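Local coordinates for 199aa long hypothetical Trp repressor binding protein (Sulfolobus tokodaii, PDB 2ZKI), which is of unknown function but probably binds a flavin and may act as an NADPH-dependent FMN reductase-like oxidoreductase, at residues A[9-14]-A[55-60]. Residues are numbered along the deposited sequence; the frame is centred on the assembly and turned at random.
Sequences VLFYGY and DKVKDI. With SO4 (sulfate ion), chain I.
Phe11, Gly13 and Tyr14 meet Val57 and Ile60 where strand 6-11, second across the parallel sheet of this flavodoxin-like fold, runs out at its C-terminal end. The backbones stay apart: CA of Tyr14 lies 6.3 Å from CA of Val57, the gap widens to 10.4 Å between the CA atoms of Phe11 and Ile60, and no hydrogen bond crosses. Residues 55-60 come from the loop leading to helix 65-70; a type I turn, with Ile60 N hydrogen-bonded to Val57 O, sets Val57 and Ile60 facing the strand end. Phe11 reaches them because its CG sits between backbone N and carbonyl carbon (chi1 73°), and its CZ meets Ile60 CD1 at 3.7 Å, at the ring edge and in its plane. Val18 of helix 16-31 touches both Phe11 and Ile60, so the loop closes onto the same hydrophobic layer. Past the strand, the Tyr14 backbone N donates a 2.8 Å hydrogen bond to sulfate O4. In flavodoxin-like proteins the loop after the first strand generally holds the FMN phosphate, and the sulfate, probably from the crystallisation liquor, may mark that site. Glu42 accepts hydrogen bonds from the hydroxyls of Tyr12 and Tyr14, anchoring the far end of the Tyr14 ring. Val57 divides its contacts: CG1 turns to Phe11, while CG2 lies 3.6 Å from Gly13 O and 3.5 Å from Tyr14 CD1.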
loop_
_atom_site.group_PDB
_atom_site.type_symbol
_atom_site.label_atom_id
_atom_site.label_comp_id
_atom_site.label_asym_id
_atom_site.label_seq_id
_atom_site.Cartn_x
_atom_site.Cartn_y
_atom_site.Cartn_z
ATOM N N VAL A 9 19.469 10.840 -10.248
ATOM C CA VAL A 9 19.339 9.433 -9.901
ATOM C C VAL A 9 19.854 9.250 -8.475
ATOM O O VAL A 9 21.061 9.298 -8.218
ATOM C CB VAL A 9 20.074 8.506 -10.905
ATOM C CG1 VAL A 9 19.890 7.048 -10.521
ATOM C CG2 VAL A 9 19.571 8.741 -12.328
ATOM N N LEU A 10 18.915 9.067 -7.554
ATOM C CA LEU A 10 19.209 8.942 -6.134
ATOM C C LEU A 10 19.001 7.501 -5.690
ATOM O O LEU A 10 18.006 6.876 -6.054
ATOM C CB LEU A 10 18.303 9.885 -5.339
ATOM C CG LEU A 10 18.421 9.960 -3.816
ATOM C CD1 LEU A 10 19.798 10.426 -3.406
ATOM C CD2 LEU A 10 17.357 10.889 -3.265
ATOM N N PHE A 11 19.940 6.973 -4.908
ATOM C CA PHE A 11 19.859 5.583 -4.465
ATOM C C PHE A 11 20.609 5.285 -3.169
ATOM O O PHE A 11 21.592 5.947 -2.838
ATOM C CB PHE A 11 20.321 4.628 -5.579
ATOM C CG PHE A 11 21.810 4.621 -5.812
ATOM C CD1 PHE A 11 22.403 5.557 -6.649
ATOM C CD2 PHE A 11 22.616 3.661 -5.206
ATOM C CE1 PHE A 11 23.779 5.546 -6.869
ATOM C CE2 PHE A 11 23.994 3.644 -5.420
ATOM C CZ PHE A 11 24.574 4.587 -6.252
ATOM N N TYR A 12 20.121 4.287 -2.438
ATOM C CA TYR A 12 20.888 3.651 -1.375
ATOM C C TYR A 12 21.446 2.346 -1.933
ATOM O O TYR A 12 20.818 1.722 -2.791
ATOM C CB TYR A 12 20.005 3.372 -0.152
ATOM C CG TYR A 12 20.697 2.575 0.938
ATOM C CD1 TYR A 12 21.399 3.214 1.958
ATOM C CD2 TYR A 12 20.658 1.179 0.939
ATOM C CE1 TYR A 12 22.042 2.485 2.955
ATOM C CE2 TYR A 12 21.297 0.440 1.929
ATOM C CZ TYR A 12 21.986 1.098 2.934
ATOM O OH TYR A 12 22.618 0.366 3.915
ATOM N N GLY A 13 22.623 1.939 -1.464
ATOM C CA GLY A 13 23.129 0.607 -1.783
ATOM C C GLY A 13 24.552 0.502 -2.295
ATOM O O GLY A 13 25.209 1.509 -2.571
ATOM N N TYR A 14 25.012 -0.740 -2.429
ATOM C CA TYR A 14 26.402 -1.040 -2.755
ATOM C C TYR A 14 26.531 -2.157 -3.798
ATOM O O TYR A 14 27.628 -2.416 -4.305
ATOM C CB TYR A 14 27.174 -1.422 -1.480
ATOM C CG TYR A 14 27.036 -0.427 -0.345
ATOM C CD1 TYR A 14 27.867 0.690 -0.268
ATOM C CD2 TYR A 14 26.069 -0.600 0.648
ATOM C CE1 TYR A 14 27.742 1.612 0.766
ATOM C CE2 TYR A 14 25.936 0.316 1.688
ATOM C CZ TYR A 14 26.778 1.419 1.741
ATOM O OH TYR A 14 26.657 2.333 2.763
ATOM N N ASP A 55 34.016 0.623 -1.598
ATOM C CA ASP A 55 34.860 0.850 -2.780
ATOM C C ASP A 55 34.104 0.753 -4.112
ATOM O O ASP A 55 34.564 1.271 -5.134
ATOM C CB ASP A 55 36.058 -0.112 -2.771
ATOM C CG ASP A 55 35.644 -1.568 -2.594
ATOM O OD1 ASP A 55 35.049 -2.142 -3.533
ATOM O OD2 ASP A 55 35.923 -2.142 -1.517
ATOM N N LYS A 56 32.949 0.090 -4.089
ATOM C CA LYS A 56 32.075 -0.009 -5.257
ATOM C C LYS A 56 31.335 1.303 -5.532
ATOM O O LYS A 56 30.878 1.543 -6.654
ATOM C CB LYS A 56 31.066 -1.152 -5.078
ATOM C CG LYS A 56 31.658 -2.556 -5.202
ATOM C CD LYS A 56 31.871 -2.952 -6.663
ATOM C CE LYS A 56 32.560 -4.307 -6.793
ATOM N NZ LYS A 56 34.003 -4.255 -6.409
ATOM N N VAL A 57 31.232 2.147 -4.505
ATOM C CA VAL A 57 30.441 3.379 -4.571
ATOM C C VAL A 57 31.285 4.640 -4.332
ATOM O O VAL A 57 30.747 5.751 -4.267
ATOM C CB VAL A 57 29.258 3.352 -3.561
ATOM C CG1 VAL A 57 28.129 4.256 -4.030
ATOM C CG2 VAL A 57 28.730 1.942 -3.380
ATOM N N LYS A 58 32.603 4.473 -4.213
ATOM C CA LYS A 58 33.497 5.597 -3.900
ATOM C C LYS A 58 33.662 6.613 -5.036
ATOM O O LYS A 58 34.071 7.753 -4.801
ATOM C CB LYS A 58 34.854 5.100 -3.388
ATOM C CG LYS A 58 34.831 4.756 -1.901
ATOM C CD LYS A 58 36.187 4.320 -1.371
ATOM C CE LYS A 58 36.085 3.961 0.109
ATOM N NZ LYS A 58 37.391 3.533 0.682
ATOM N N ASP A 59 33.326 6.201 -6.255
ATOM C CA ASP A 59 33.310 7.105 -7.401
ATOM C C ASP A 59 32.054 7.978 -7.434
ATOM O O ASP A 59 32.067 9.063 -8.019
ATOM C CB ASP A 59 33.440 6.318 -8.707
ATOM C CG ASP A 59 34.841 5.779 -8.926
ATOM O OD1 ASP A 59 35.797 6.587 -8.938
ATOM O OD2 ASP A 59 34.985 4.549 -9.092
ATOM N N ILE A 60 30.978 7.498 -6.807
ATOM C CA ILE A 60 29.705 8.221 -6.758
ATOM C C ILE A 60 29.619 9.109 -5.513
ATOM O O ILE A 60 29.640 8.604 -4.389
ATOM C CB ILE A 60 28.492 7.255 -6.816
ATOM C CG1 ILE A 60 28.528 6.432 -8.106
ATOM C CG2 ILE A 60 27.173 8.025 -6.713
ATOM C CD1 ILE A 60 27.813 5.101 -8.012
HETATM S S SO4 I . 23.102 -3.768 -1.337
HETATM O O1 SO4 I . 24.141 -4.648 -1.863
HETATM O O2 SO4 I . 22.244 -3.318 -2.432
HETATM O O3 SO4 I . 22.306 -4.498 -0.352
HETATM O O4 SO4 I . 23.718 -2.604 -0.705
#